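Luciferase-like monooxygenase (PDB 4US5) probably acts as a flavin-dependent monooxygenase of the bacterial luciferase family, inserting one atom of molecular oxygen into an organic substrate. Local coordinates at residues 10-15 / 311-316; 40-45 / 72-77; 97-102 / 158-163; 240-245 / 256-261. All coordinates share one frame; numbering follows the deposited sequence.

Overall arrangement
From the N terminus, strand 6-11 runs into segment 10-15, which meets segment 311-316 in contact 1; this closes a loop of nearly the whole chain and brings the barrel's first strand beside strand 309-313. The other three contacts nest inside that loop, in series and without crossing. Contact 2 closes a short beta-alpha-beta loop by pairing strands 42-45 and 74-81, and touches contact 1 through strand 6-11. Contact 3 ties the end of helix 87-100 to the loop before strand 167-172, at the subunit interface. Contact 4 folds the chain after helix 233-251 back along that helix; it touches contact 1 and lies about 40 Å, centre to centre, from contact 3.

Contact 1 (10-15 / 311-316); sequences VEQAPV and GVVSMI. With NA (sodium ion), chain R; NA (sodium ion), chain M; NA (sodium ion), chain L.
Val10 lays its CG2 methyl over the backbone of Gly311, 3.9 Å from Gly311 CA, while its CB rests 3.7 Å from Val313 CG2. Beside these apolar touches the two strands pair in parallel: Val10 N donates to Val312 O at 3.2 Å, the donor standing 63° out of the carbonyl plane. Past the strand ends the work falls to Gln12. Its CG sits between the backbone N and the carbonyl carbon (chi1 81°), and a bend at chi2 swings the amide across to segment 311-316. NE2 then donates to Ser314 O at 3.0 Å, nearly in the amide plane, and OE1 binds a sodium ion at 2.6 Å. That ion is also held by Val10 O at 2.7 Å, so both ends of the amide are engaged and its rotation is fixed. Ser314 O does double duty, binding a second sodium ion at 2.9 Å, while Ser314 OG turns to Arg322 and Tyr326 of helix 319-332. Here, at the C-terminal ends of neighbouring parallel strands, the first strand of the sheet meets the last, the closure typical of a TIM barrel.

Contact 2 (40-45 / 72-77); sequences YERFWV and GIRVGS
Strands 42-45 and 74-77 run parallel, their axes 4.5 Å apart at closest approach and 21° from alignment, and four backbone hydrogen bonds join them, from Arg74 N to Glu41 O at one end to Val45 N to Gly76 O at the other. On one face of the sheet Arg42 and Arg74 lie side by side, pointing the same way, with Arg42 NH1 3.7 Å from Arg74 NE and the guanidinium planes turned 47° apart. Asp106 forms a salt bridge with each, and Arg42 has a further partner in Glu309. A buffer sulfonate, probably from the crystallisation liquor, also meets Arg42. Trp44 follows on the same face. Its indole is sandwiched, Ser77 O standing 3.8 Å above the ring plane on one side and Arg42 CD 3.1 Å above it on the other, both toward the rim, and NE1 is hydrogen-bonded to Asp106 OD2. Helix 59-68 connects the two strands, making a beta-alpha-beta unit of the barrel, and the opposite face of the sheet is the one it covers: Phe43, Val45 and Val75 all pack on it. A leucine at Trp44 would probably leave Asp106 without its indole donor and open a gap between Ser77 and the aliphatic part of Arg42. At the strands' entry, the first torsion of Ile73 (chi1 -162°) carries the side chain against the backbone of segment 40-45: CG1 lies 3.4 Å from Tyr40 O, and CD1 reaches Tyr40 CB at 3.8 Å and Phe43 CB at 3.9 Å.

Contact 3 (97-102 / 158-163); sequences LHALYP and VSPRMP. With NA (sodium ion), chain P; NA (sodium ion), chain I.
His98, in the last turns of helix 87-100, hands a hydrogen bond to Pro163, and so ties a helix of the TIM barrel to the long loop that leads into strand 167-172. Its CG stands anti to the backbone N (chi1 170°), which carries the imidazole out toward the loop. NE2 donates to Pro163 O over 2.8 Å, nearly straight at 167°, with the acceptor at the ring's edge and in its plane. The other nitrogen, ND1, binds a sodium ion at 2.8 Å, a site to which Ile105 also belongs, so the imidazole is gripped at both nitrogens and has little freedom to turn. Met162, a selenomethionine, crosses it at a slant, with Met162 CB 4.2 Å from His98 CD2.

Ala99 comes next and offers a lone methyl. Its CB touches Pro160 CG at 4.0 Å and Met162 CG at 4.1 Å, packing loosely between the two. At Tyr101 the chain leaves helical geometry, although Tyr101 N still closes the last turn on Leu97 O; its hydroxyl is hydrogen-bonded to Arg65 of the second subunit.

The loop is itself interface material, for Pro160 and Met162 also pack on Ala55 and Ala22 of that subunit. The peptide bond before Pro160 is cis, and just ahead of it Ser159 OG binds another sodium ion at 2.7 Å, joined there by the carbonyl oxygens of His48, Glu51 and Asn54 of the second subunit.

Contact 4 (240-245 / 256-261); sequences YATHRL and RLLPPA
Thr242 presses into the chain at Pro259, and here the contact is tight. OG1 donates to Pro259 O at 2.7 Å, the donor tilted only 19° from the carbonyl plane. CG2 comes within 3.2 Å of the same oxygen, Pro259 O, and meets Leu258 CB at 4.0 Å. One turn further along the helix, Leu245 lays CD2 against Pro259 CG at 3.7 Å, so the proline ring is wedged beside both side chains. A valine in place of Thr242 would probably keep much of this bulk yet leave Pro259 O without its hydroxyl donor.

Away from that core the fit slackens. Ala241 CB only grazes Ala261 O at 4.0 Å, and Thr242 OG1 passes Ala261 N at 3.4 Å with an angle too poor for a bond. Pro260 CB points away from segment 240-245, and Arg256, at the exposed end, pairs instead with Asp254.

Pro260 occupies the N-cap position of helix 261-268, directly after the gripped carbonyl. Neither Pro259 nor Pro260 has a backbone N-H, so their carbonyls are what they can bring to hydrogen bonding; between 240-245 and 256-261 the one hydrogen bond is accordingly Thr242 OG1 to Pro259 O, with apolar contacts beside it.

Contact 1 (10-15 / 311-316)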
loop_
_atom_site.group_PDB
_atom_site.type_symbol
_atom_site.label_atom_id
_atom_site.label_comp_id
_atom_site.label_asym_id
_atom_site.label_seq_id
_atom_site.Cartn_x
_atom_site.Cartn_y
_atom_site.Cartn_z
ATOM N N VAL B 10 15.775 -6.281 -8.107
ATOM C CA VAL B 10 14.688 -5.496 -8.669
ATOM C C VAL B 10 13.680 -6.487 -9.210
ATOM O O VAL B 10 13.998 -7.297 -10.102
ATOM C CB VAL B 10 15.206 -4.516 -9.755
ATOM C CG1 VAL B 10 14.079 -3.687 -10.326
ATOM C CG2 VAL B 10 16.285 -3.601 -9.169
ATOM N N GLU B 11 12.473 -6.445 -8.651
ATOM C CA GLU B 11 11.468 -7.438 -8.856
ATOM C C GLU B 11 10.259 -6.826 -9.575
ATOM O O GLU B 11 9.547 -5.999 -9.016
ATOM C CB GLU B 11 11.047 -8.020 -7.497
ATOM C CG GLU B 11 9.725 -8.832 -7.495
ATOM C CD GLU B 11 9.811 -10.130 -8.269
ATOM O OE1 GLU B 11 10.168 -10.120 -9.467
ATOM O OE2 GLU B 11 9.520 -11.191 -7.674
ATOM N N GLN B 12 10.029 -7.255 -10.809
ATOM C CA GLN B 12 8.830 -6.852 -11.542
ATOM C C GLN B 12 7.690 -7.881 -11.429
ATOM O O GLN B 12 6.576 -7.632 -11.857
ATOM C CB GLN B 12 9.195 -6.539 -12.989
ATOM C CG GLN B 12 9.340 -7.726 -13.901
ATOM C CD GLN B 12 10.609 -8.541 -13.721
ATOM O OE1 GLN B 12 11.179 -8.646 -12.629
ATOM N NE2 GLN B 12 10.984 -9.234 -14.773
ATOM N N ALA B 13 7.980 -9.002 -10.767
ATOM C CA ALA B 13 6.973 -10.048 -10.506
ATOM C C ALA B 13 6.345 -10.596 -11.789
ATOM O O ALA B 13 5.141 -10.487 -12.010
ATOM C CB ALA B 13 5.922 -9.560 -9.544
ATOM N N PRO B 14 7.173 -11.212 -12.626
ATOM C CA PRO B 14 6.618 -11.741 -13.859
ATOM C C PRO B 14 5.612 -12.856 -13.590
ATOM O O PRO B 14 5.711 -13.568 -12.598
ATOM C CB PRO B 14 7.851 -12.242 -14.620
ATOM C CG PRO B 14 8.958 -12.243 -13.659
ATOM C CD PRO B 14 8.603 -11.491 -12.463
ATOM N N VAL B 15 4.633 -12.969 -14.472
ATOM C CA VAL B 15 3.658 -14.056 -14.409
ATOM C C VAL B 15 4.063 -15.071 -15.461
ATOM O O VAL B 15 4.297 -14.721 -16.641
ATOM C CB VAL B 15 2.248 -13.548 -14.684
ATOM C CG1 VAL B 15 1.230 -14.676 -14.469
ATOM C CG2 VAL B 15 1.926 -12.355 -13.758
ATOM N N GLY B 311 21.523 -3.867 -9.370
ATOM C CA GLY B 311 20.104 -4.220 -9.178
ATOM C C GLY B 311 19.698 -5.351 -10.141
ATOM O O GLY B 311 19.573 -5.161 -11.353
ATOM N N VAL B 312 19.556 -6.544 -9.608
ATOM C CA VAL B 312 19.487 -7.737 -10.436
ATOM C C VAL B 312 18.069 -8.115 -10.720
ATOM O O VAL B 312 17.300 -8.522 -9.800
ATOM C CB VAL B 312 20.217 -8.929 -9.802
ATOM C CG1 VAL B 312 20.109 -10.176 -10.664
ATOM C CG2 VAL B 312 21.697 -8.578 -9.536
ATOM N N VAL B 313 17.733 -8.029 -11.990
ATOM C CA VAL B 313 16.410 -8.310 -12.513
ATOM C C VAL B 313 16.505 -9.699 -13.151
ATOM O O VAL B 313 17.570 -10.106 -13.666
ATOM C CB VAL B 313 16.033 -7.272 -13.604
ATOM C CG1 VAL B 313 14.677 -7.535 -14.197
ATOM C CG2 VAL B 313 16.093 -5.859 -13.052
ATOM N N SER B 314 15.392 -10.426 -13.143
ATOM C CA SER B 314 15.331 -11.714 -13.797
ATOM C C SER B 314 13.997 -11.932 -14.535
ATOM O O SER B 314 12.949 -11.397 -14.144
ATOM C CB SER B 314 15.613 -12.825 -12.794
ATOM O OG SER B 314 14.713 -12.756 -11.683
HETATM N N MSE B 315 14.063 -12.708 -15.614
HETATM C CA MSE B 315 12.887 -13.105 -16.387
HETATM C C MSE B 315 12.996 -14.601 -16.560
HETATM O O MSE B 315 13.254 -15.087 -17.646
HETATM C CB MSE B 315 12.888 -12.397 -17.726
HETATM C CG MSE B 315 12.320 -10.981 -17.642
HETATM SE SE MSE B 315 13.685 -9.731 -17.038
HETATM C CE MSE B 315 12.818 -8.035 -17.508
ATOM N N ILE B 316 12.798 -15.335 -15.463
ATOM C CA ILE B 316 13.037 -16.760 -15.399
ATOM C C ILE B 316 11.698 -17.452 -15.116
ATOM O O ILE B 316 10.941 -17.034 -14.232
ATOM C CB ILE B 316 14.085 -17.090 -14.315
ATOM C CG1 ILE B 316 15.472 -16.572 -14.752
ATOM C CG2 ILE B 316 14.145 -18.567 -14.042
ATOM C CD1 ILE B 316 16.569 -16.669 -13.700
HETATM NA NA NA R . 13.266 -9.518 -11.391
HETATM NA NA NA M . 12.147 -13.982 -13.018
HETATM NA NA NA L . 7.676 -13.051 -8.665
HETATM O O HOH W 1 7.577 -14.746 -11.033
HETATM O O HOH W 2 10.048 -15.384 -12.172
#

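Contact 2 (40-45 / 72-77)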
loop_
_atom_site.group_PDB
_atom_site.type_symbol
_atom_site.label_atom_id
_atom_site.label_comp_id
_atom_site.label_asym_id
_atom_site.label_seq_id
_atom_site.Cartn_x
_atom_site.Cartn_y
_atom_site.Cartn_z
ATOM N N TYR B 40 21.904 -9.523 0.190
ATOM C CA TYR B 40 21.592 -8.456 -0.777
ATOM C C TYR B 40 21.296 -7.146 -0.040
ATOM O O TYR B 40 20.771 -7.150 1.086
ATOM C CB TYR B 40 20.430 -8.894 -1.701
ATOM C CG TYR B 40 20.812 -9.914 -2.762
ATOM C CD1 TYR B 40 21.031 -11.233 -2.451
ATOM C CD2 TYR B 40 20.865 -9.549 -4.111
ATOM C CE1 TYR B 40 21.367 -12.160 -3.440
ATOM C CE2 TYR B 40 21.196 -10.450 -5.109
ATOM C CZ TYR B 40 21.456 -11.749 -4.779
ATOM O OH TYR B 40 21.790 -12.660 -5.732
ATOM N N GLU B 41 21.617 -6.026 -0.662
ATOM C CA GLU B 41 21.486 -4.706 -0.035
ATOM C C GLU B 41 20.052 -4.204 0.052
ATOM O O GLU B 41 19.635 -3.702 1.098
ATOM C CB GLU B 41 22.296 -3.632 -0.774
ATOM C CG GLU B 41 23.755 -3.923 -0.888
ATOM C CD GLU B 41 24.470 -3.997 0.441
ATOM O OE1 GLU B 41 24.106 -3.204 1.369
ATOM O OE2 GLU B 41 25.325 -4.909 0.553
ATOM N N ARG B 42 19.321 -4.292 -1.072
ATOM C CA ARG B 42 17.939 -3.799 -1.164
ATOM C C ARG B 42 17.119 -4.667 -2.103
ATOM O O ARG B 42 17.656 -5.350 -2.979
ATOM C CB ARG B 42 17.859 -2.328 -1.585
ATOM C CG ARG B 42 18.253 -2.019 -3.038
ATOM C CD ARG B 42 18.602 -0.553 -3.243
ATOM N NE ARG B 42 19.905 -0.193 -2.668
ATOM C CZ ARG B 42 20.108 0.769 -1.757
ATOM N NH1 ARG B 42 19.098 1.461 -1.229
ATOM N NH2 ARG B 42 21.341 1.032 -1.352
ATOM N N PHE B 43 15.814 -4.606 -1.919
ATOM C CA PHE B 43 14.863 -5.353 -2.720
ATOM C C PHE B 43 13.855 -4.317 -3.208
ATOM O O PHE B 43 13.118 -3.730 -2.403
ATOM C CB PHE B 43 14.177 -6.402 -1.861
ATOM C CG PHE B 43 13.299 -7.363 -2.654
ATOM C CD1 PHE B 43 12.009 -7.004 -3.029
ATOM C CD2 PHE B 43 13.775 -8.591 -3.040
ATOM C CE1 PHE B 43 11.230 -7.862 -3.754
ATOM C CE2 PHE B 43 12.989 -9.458 -3.750
ATOM C CZ PHE B 43 11.709 -9.096 -4.101
ATOM N N TRP B 44 13.840 -4.070 -4.509
ATOM C CA TRP B 44 12.920 -3.128 -5.073
ATOM C C TRP B 44 11.806 -3.814 -5.821
ATOM O O TRP B 44 12.030 -4.822 -6.496
ATOM C CB TRP B 44 13.665 -2.200 -6.030
ATOM C CG TRP B 44 14.439 -1.131 -5.384
ATOM C CD1 TRP B 44 14.522 -0.850 -4.049
ATOM C CD2 TRP B 44 15.297 -0.208 -6.039
ATOM N NE1 TRP B 44 15.340 0.220 -3.843
ATOM C CE2 TRP B 44 15.818 0.659 -5.050
ATOM C CE3 TRP B 44 15.650 0.002 -7.377
ATOM C CZ2 TRP B 44 16.725 1.664 -5.334
ATOM C CZ3 TRP B 44 16.546 1.029 -7.666
ATOM C CH2 TRP B 44 17.043 1.863 -6.660
ATOM N N VAL B 45 10.624 -3.224 -5.769
ATOM C CA VAL B 45 9.456 -3.727 -6.487
ATOM C C VAL B 45 9.074 -2.691 -7.563
ATOM O O VAL B 45 8.867 -1.511 -7.232
ATOM C CB VAL B 45 8.274 -3.952 -5.542
ATOM C CG1 VAL B 45 7.050 -4.514 -6.292
ATOM C CG2 VAL B 45 8.661 -4.890 -4.415
ATOM N N GLY B 72 16.884 -7.293 7.460
ATOM C CA GLY B 72 18.075 -6.461 7.187
ATOM C C GLY B 72 18.088 -5.736 5.843
ATOM O O GLY B 72 18.549 -4.626 5.739
ATOM N N ILE B 73 17.607 -6.402 4.824
ATOM C CA ILE B 73 17.545 -5.818 3.470
ATOM C C ILE B 73 16.676 -4.578 3.476
ATOM O O ILE B 73 15.630 -4.538 4.126
ATOM C CB ILE B 73 17.055 -6.896 2.492
ATOM C CG1 ILE B 73 17.385 -6.540 1.023
ATOM C CG2 ILE B 73 15.571 -7.199 2.669
ATOM C CD1 ILE B 73 17.248 -7.736 0.120
ATOM N N ARG B 74 17.077 -3.556 2.734
ATOM C CA ARG B 74 16.209 -2.426 2.490
ATOM C C ARG B 74 15.109 -2.869 1.494
ATOM O O ARG B 74 15.301 -3.826 0.745
ATOM C CB ARG B 74 16.995 -1.256 1.915
ATOM C CG ARG B 74 18.068 -0.705 2.883
ATOM C CD ARG B 74 18.741 0.535 2.320
ATOM N NE ARG B 74 17.778 1.613 2.197
ATOM C CZ ARG B 74 17.342 2.376 3.214
ATOM N NH1 ARG B 74 17.853 2.249 4.440
ATOM N NH2 ARG B 74 16.401 3.255 3.009
ATOM N N VAL B 75 13.941 -2.262 1.606
ATOM C CA VAL B 75 12.796 -2.609 0.736
ATOM C C VAL B 75 12.200 -1.361 0.220
ATOM O O VAL B 75 12.064 -0.346 0.946
ATOM C CB VAL B 75 11.730 -3.421 1.501
ATOM C CG1 VAL B 75 10.726 -4.007 0.563
ATOM C CG2 VAL B 75 12.365 -4.541 2.310
ATOM N N GLY B 76 11.847 -1.349 -1.064
ATOM C CA GLY B 76 11.285 -0.159 -1.637
ATOM C C GLY B 76 10.780 -0.312 -3.049
ATOM O O GLY B 76 10.677 -1.441 -3.576
ATOM N N SER B 77 10.433 0.821 -3.638
ATOM C CA SER B 77 9.935 0.895 -4.988
ATOM C C SER B 77 11.035 1.121 -5.993
ATOM O O SER B 77 11.973 1.890 -5.736
ATOM C CB SER B 77 8.914 1.980 -5.107
ATOM O OG SER B 77 9.449 3.265 -4.774
HETATM O O HOH W 3 20.733 -3.285 3.450
#

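Contact 3 (97-102 / 158-163)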
loop_
_atom_site.group_PDB
_atom_site.type_symbol
_atom_site.label_atom_id
_atom_site.label_comp_id
_atom_site.label_asym_id
_atom_site.label_seq_id
_atom_site.Cartn_x
_atom_site.Cartn_y
_atom_site.Cartn_z
ATOM N N LEU B 97 5.013 3.702 5.369
ATOM C CA LEU B 97 5.963 2.600 5.321
ATOM C C LEU B 97 7.124 2.842 6.256
ATOM O O LEU B 97 7.530 1.948 6.990
ATOM C CB LEU B 97 6.442 2.355 3.879
ATOM C CG LEU B 97 5.405 1.713 2.931
ATOM C CD1 LEU B 97 5.829 1.837 1.484
ATOM C CD2 LEU B 97 5.180 0.258 3.258
ATOM N N HIS B 98 7.654 4.069 6.223
ATOM C CA HIS B 98 8.787 4.430 7.085
ATOM C C HIS B 98 8.398 4.314 8.559
ATOM O O HIS B 98 9.207 3.887 9.376
ATOM C CB HIS B 98 9.269 5.832 6.726
ATOM C CG HIS B 98 10.267 6.405 7.674
ATOM N ND1 HIS B 98 11.581 5.998 7.693
ATOM C CD2 HIS B 98 10.167 7.414 8.577
ATOM C CE1 HIS B 98 12.245 6.712 8.588
ATOM N NE2 HIS B 98 11.401 7.565 9.156
ATOM N N ALA B 99 7.158 4.652 8.892
ATOM C CA ALA B 99 6.709 4.585 10.286
ATOM C C ALA B 99 6.566 3.138 10.758
ATOM O O ALA B 99 6.823 2.836 11.927
ATOM C CB ALA B 99 5.408 5.350 10.454
ATOM N N LEU B 100 6.254 2.217 9.829
ATOM C CA LEU B 100 6.228 0.790 10.108
ATOM C C LEU B 100 7.637 0.170 10.133
ATOM O O LEU B 100 7.885 -0.763 10.900
ATOM C CB LEU B 100 5.401 0.068 9.057
ATOM C CG LEU B 100 3.893 0.174 9.182
ATOM C CD1 LEU B 100 3.232 -0.447 7.955
ATOM C CD2 LEU B 100 3.426 -0.545 10.434
ATOM N N TYR B 101 8.548 0.684 9.279
ATOM C CA TYR B 101 9.815 0.014 8.988
ATOM C C TYR B 101 10.939 1.067 9.005
ATOM O O TYR B 101 11.462 1.472 7.962
ATOM C CB TYR B 101 9.723 -0.689 7.613
ATOM C CG TYR B 101 8.523 -1.626 7.474
ATOM C CD1 TYR B 101 8.387 -2.745 8.278
ATOM C CD2 TYR B 101 7.477 -1.321 6.584
ATOM C CE1 TYR B 101 7.293 -3.594 8.159
ATOM C CE2 TYR B 101 6.384 -2.144 6.466
ATOM C CZ TYR B 101 6.283 -3.269 7.257
ATOM O OH TYR B 101 5.190 -4.055 7.167
ATOM N N PRO B 102 11.227 1.604 10.200
ATOM C CA PRO B 102 12.051 2.764 10.298
ATOM C C PRO B 102 13.402 2.623 9.610
ATOM O O PRO B 102 14.143 1.700 9.859
ATOM C CB PRO B 102 12.200 2.986 11.836
ATOM C CG PRO B 102 11.663 1.758 12.469
ATOM C CD PRO B 102 10.670 1.199 11.502
ATOM N N VAL B 158 2.394 16.424 6.929
ATOM C CA VAL B 158 2.363 15.227 6.136
ATOM C C VAL B 158 2.421 14.038 7.091
ATOM O O VAL B 158 3.488 13.697 7.630
ATOM C CB VAL B 158 3.525 15.208 5.131
ATOM C CG1 VAL B 158 3.499 13.941 4.311
ATOM C CG2 VAL B 158 3.428 16.439 4.213
ATOM N N SER B 159 1.271 13.419 7.310
ATOM C CA SER B 159 1.175 12.292 8.210
ATOM C C SER B 159 1.688 11.022 7.596
ATOM O O SER B 159 1.640 10.841 6.381
ATOM C CB SER B 159 -0.277 12.016 8.577
ATOM O OG SER B 159 -0.922 13.147 9.048
ATOM N N PRO B 160 2.177 10.104 8.416
ATOM C CA PRO B 160 2.533 10.237 9.808
ATOM C C PRO B 160 3.930 10.821 9.928
ATOM O O PRO B 160 4.849 10.357 9.233
ATOM C CB PRO B 160 2.507 8.809 10.321
ATOM C CG PRO B 160 2.724 7.947 9.119
ATOM C CD PRO B 160 2.332 8.715 7.920
ATOM N N ARG B 161 4.097 11.805 10.802
ATOM C CA ARG B 161 5.416 12.388 11.066
ATOM C C ARG B 161 6.262 11.488 11.933
ATOM O O ARG B 161 5.806 10.996 12.953
ATOM C CB ARG B 161 5.264 13.740 11.791
ATOM C CG ARG B 161 4.404 14.753 11.066
ATOM C CD ARG B 161 4.382 16.125 11.766
ATOM N NE ARG B 161 3.932 16.036 13.147
ATOM C CZ ARG B 161 3.740 17.081 13.947
ATOM N NH1 ARG B 161 3.954 18.320 13.518
ATOM N NH2 ARG B 161 3.323 16.880 15.194
HETATM N N MSE B 162 7.488 11.239 11.503
HETATM C CA MSE B 162 8.493 10.576 12.304
HETATM C C MSE B 162 9.830 11.156 11.888
HETATM O O MSE B 162 9.978 11.630 10.749
HETATM C CB MSE B 162 8.579 9.066 12.045
HETATM C CG MSE B 162 7.358 8.254 12.511
HETATM SE SE MSE B 162 7.128 8.395 14.462
HETATM C CE MSE B 162 8.574 7.246 15.047
ATOM N N PRO B 163 10.838 11.063 12.771
ATOM C CA PRO B 163 12.192 11.429 12.343
ATOM C C PRO B 163 12.645 10.630 11.102
ATOM O O PRO B 163 12.399 9.424 11.018
ATOM C CB PRO B 163 13.057 11.067 13.558
ATOM C CG PRO B 163 12.114 11.132 14.730
ATOM C CD PRO B 163 10.813 10.594 14.171
HETATM NA NA NA P . 12.823 4.555 5.575
HETATM NA NA NA I . -3.325 12.119 9.757
HETATM O O HOH W 4 15.549 5.309 4.958
#

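Contact 4 (240-245 / 256-261)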
loop_
_atom_site.group_PDB
_atom_site.type_symbol
_atom_site.label_atom_id
_atom_site.label_comp_id
_atom_site.label_asym_id
_atom_site.label_seq_id
_atom_site.Cartn_x
_atom_site.Cartn_y
_atom_site.Cartn_z
ATOM N N TYR B 240 17.832 -19.148 -19.994
ATOM C CA TYR B 240 17.728 -17.912 -20.772
ATOM C C TYR B 240 16.790 -18.009 -21.979
ATOM O O TYR B 240 16.293 -17.012 -22.451
ATOM C CB TYR B 240 19.142 -17.534 -21.273
ATOM C CG TYR B 240 19.249 -16.287 -22.075
ATOM C CD1 TYR B 240 18.691 -15.081 -21.637
ATOM C CD2 TYR B 240 20.005 -16.269 -23.259
ATOM C CE1 TYR B 240 18.831 -13.914 -22.371
ATOM C CE2 TYR B 240 20.177 -15.090 -23.981
ATOM C CZ TYR B 240 19.596 -13.929 -23.535
ATOM O OH TYR B 240 19.746 -12.787 -24.281
ATOM N N ALA B 241 16.536 -19.219 -22.449
ATOM C CA ALA B 241 15.700 -19.422 -23.622
ATOM C C ALA B 241 14.287 -18.846 -23.452
ATOM O O ALA B 241 13.697 -18.333 -24.395
ATOM C CB ALA B 241 15.636 -20.901 -23.957
ATOM N N THR B 242 13.745 -18.945 -22.240
ATOM C CA THR B 242 12.496 -18.275 -21.885
ATOM C C THR B 242 12.477 -16.821 -22.309
ATOM O O THR B 242 11.526 -16.343 -22.962
ATOM C CB THR B 242 12.289 -18.361 -20.353
ATOM O OG1 THR B 242 12.017 -19.713 -20.007
ATOM C CG2 THR B 242 11.171 -17.445 -19.844
ATOM N N HIS B 243 13.534 -16.102 -21.962
ATOM C CA HIS B 243 13.595 -14.696 -22.264
ATOM C C HIS B 243 13.724 -14.443 -23.772
ATOM O O HIS B 243 13.147 -13.502 -24.312
ATOM C CB HIS B 243 14.762 -14.079 -21.528
ATOM C CG HIS B 243 14.557 -12.648 -21.201
ATOM N ND1 HIS B 243 15.383 -11.968 -20.351
ATOM C CD2 HIS B 243 13.595 -11.774 -21.574
ATOM C CE1 HIS B 243 14.954 -10.724 -20.230
ATOM N NE2 HIS B 243 13.845 -10.598 -20.927
ATOM N N ARG B 244 14.565 -15.245 -24.408
ATOM C CA ARG B 244 14.770 -15.150 -25.825
ATOM C C ARG B 244 13.428 -15.307 -26.563
ATOM O O ARG B 244 13.120 -14.524 -27.477
ATOM C CB ARG B 244 15.761 -16.205 -26.274
ATOM C CG ARG B 244 17.173 -15.982 -25.794
ATOM C CD ARG B 244 18.080 -17.127 -26.188
ATOM N NE ARG B 244 18.237 -17.179 -27.637
ATOM C CZ ARG B 244 18.393 -18.289 -28.344
ATOM N NH1 ARG B 244 18.442 -19.471 -27.758
ATOM N NH2 ARG B 244 18.482 -18.204 -29.683
ATOM N N LEU B 245 12.671 -16.330 -26.186
ATOM C CA LEU B 245 11.371 -16.623 -26.853
ATOM C C LEU B 245 10.353 -15.553 -26.528
ATOM O O LEU B 245 9.571 -15.168 -27.384
ATOM C CB LEU B 245 10.841 -17.990 -26.440
ATOM C CG LEU B 245 9.473 -18.405 -27.024
ATOM C CD1 LEU B 245 9.509 -18.354 -28.540
ATOM C CD2 LEU B 245 9.076 -19.789 -26.535
ATOM N N ARG B 256 2.059 -13.180 -24.290
ATOM C CA ARG B 256 1.716 -14.274 -23.403
ATOM C C ARG B 256 2.614 -14.278 -22.177
ATOM O O ARG B 256 3.556 -13.503 -22.083
ATOM C CB ARG B 256 1.810 -15.613 -24.141
ATOM C CG ARG B 256 0.675 -15.800 -25.139
ATOM C CD ARG B 256 0.696 -17.220 -25.709
ATOM N NE ARG B 256 1.542 -17.396 -26.871
ATOM C CZ ARG B 256 1.971 -18.567 -27.359
ATOM N NH1 ARG B 256 1.691 -19.734 -26.784
ATOM N NH2 ARG B 256 2.717 -18.555 -28.431
ATOM N N LEU B 257 2.291 -15.148 -21.236
ATOM C CA LEU B 257 3.069 -15.322 -20.050
ATOM C C LEU B 257 4.461 -15.849 -20.406
ATOM O O LEU B 257 4.666 -16.398 -21.493
ATOM C CB LEU B 257 2.358 -16.278 -19.094
ATOM C CG LEU B 257 0.897 -15.944 -18.718
ATOM C CD1 LEU B 257 0.412 -16.954 -17.692
ATOM C CD2 LEU B 257 0.745 -14.527 -18.193
ATOM N N LEU B 258 5.433 -15.679 -19.482
ATOM C CA LEU B 258 6.771 -16.192 -19.728
ATOM C C LEU B 258 6.728 -17.703 -20.026
ATOM O O LEU B 258 6.170 -18.479 -19.257
ATOM C CB LEU B 258 7.710 -15.935 -18.546
ATOM C CG LEU B 258 8.249 -14.534 -18.287
ATOM C CD1 LEU B 258 9.402 -14.623 -17.262
ATOM C CD2 LEU B 258 8.726 -13.856 -19.529
ATOM N N PRO B 259 7.327 -18.127 -21.168
ATOM C CA PRO B 259 7.267 -19.558 -21.518
ATOM C C PRO B 259 8.264 -20.454 -20.744
ATOM O O PRO B 259 9.342 -19.992 -20.309
ATOM C CB PRO B 259 7.610 -19.561 -22.998
ATOM C CG PRO B 259 8.485 -18.364 -23.199
ATOM C CD PRO B 259 7.979 -17.322 -22.221
ATOM N N PRO B 260 7.944 -21.752 -20.625
ATOM C CA PRO B 260 8.872 -22.663 -19.941
ATOM C C PRO B 260 10.164 -22.817 -20.716
ATOM O O PRO B 260 10.156 -22.726 -21.950
ATOM C CB PRO B 260 8.089 -23.987 -19.839
ATOM C CG PRO B 260 6.766 -23.769 -20.472
ATOM C CD PRO B 260 6.703 -22.403 -21.082
ATOM N N ALA B 261 11.254 -23.073 -19.993
ATOM C CA ALA B 261 12.584 -23.102 -20.575
ATOM C C ALA B 261 12.720 -24.148 -21.691
ATOM O O ALA B 261 13.246 -23.856 -22.761
ATOM C CB ALA B 261 13.631 -23.338 -19.485
#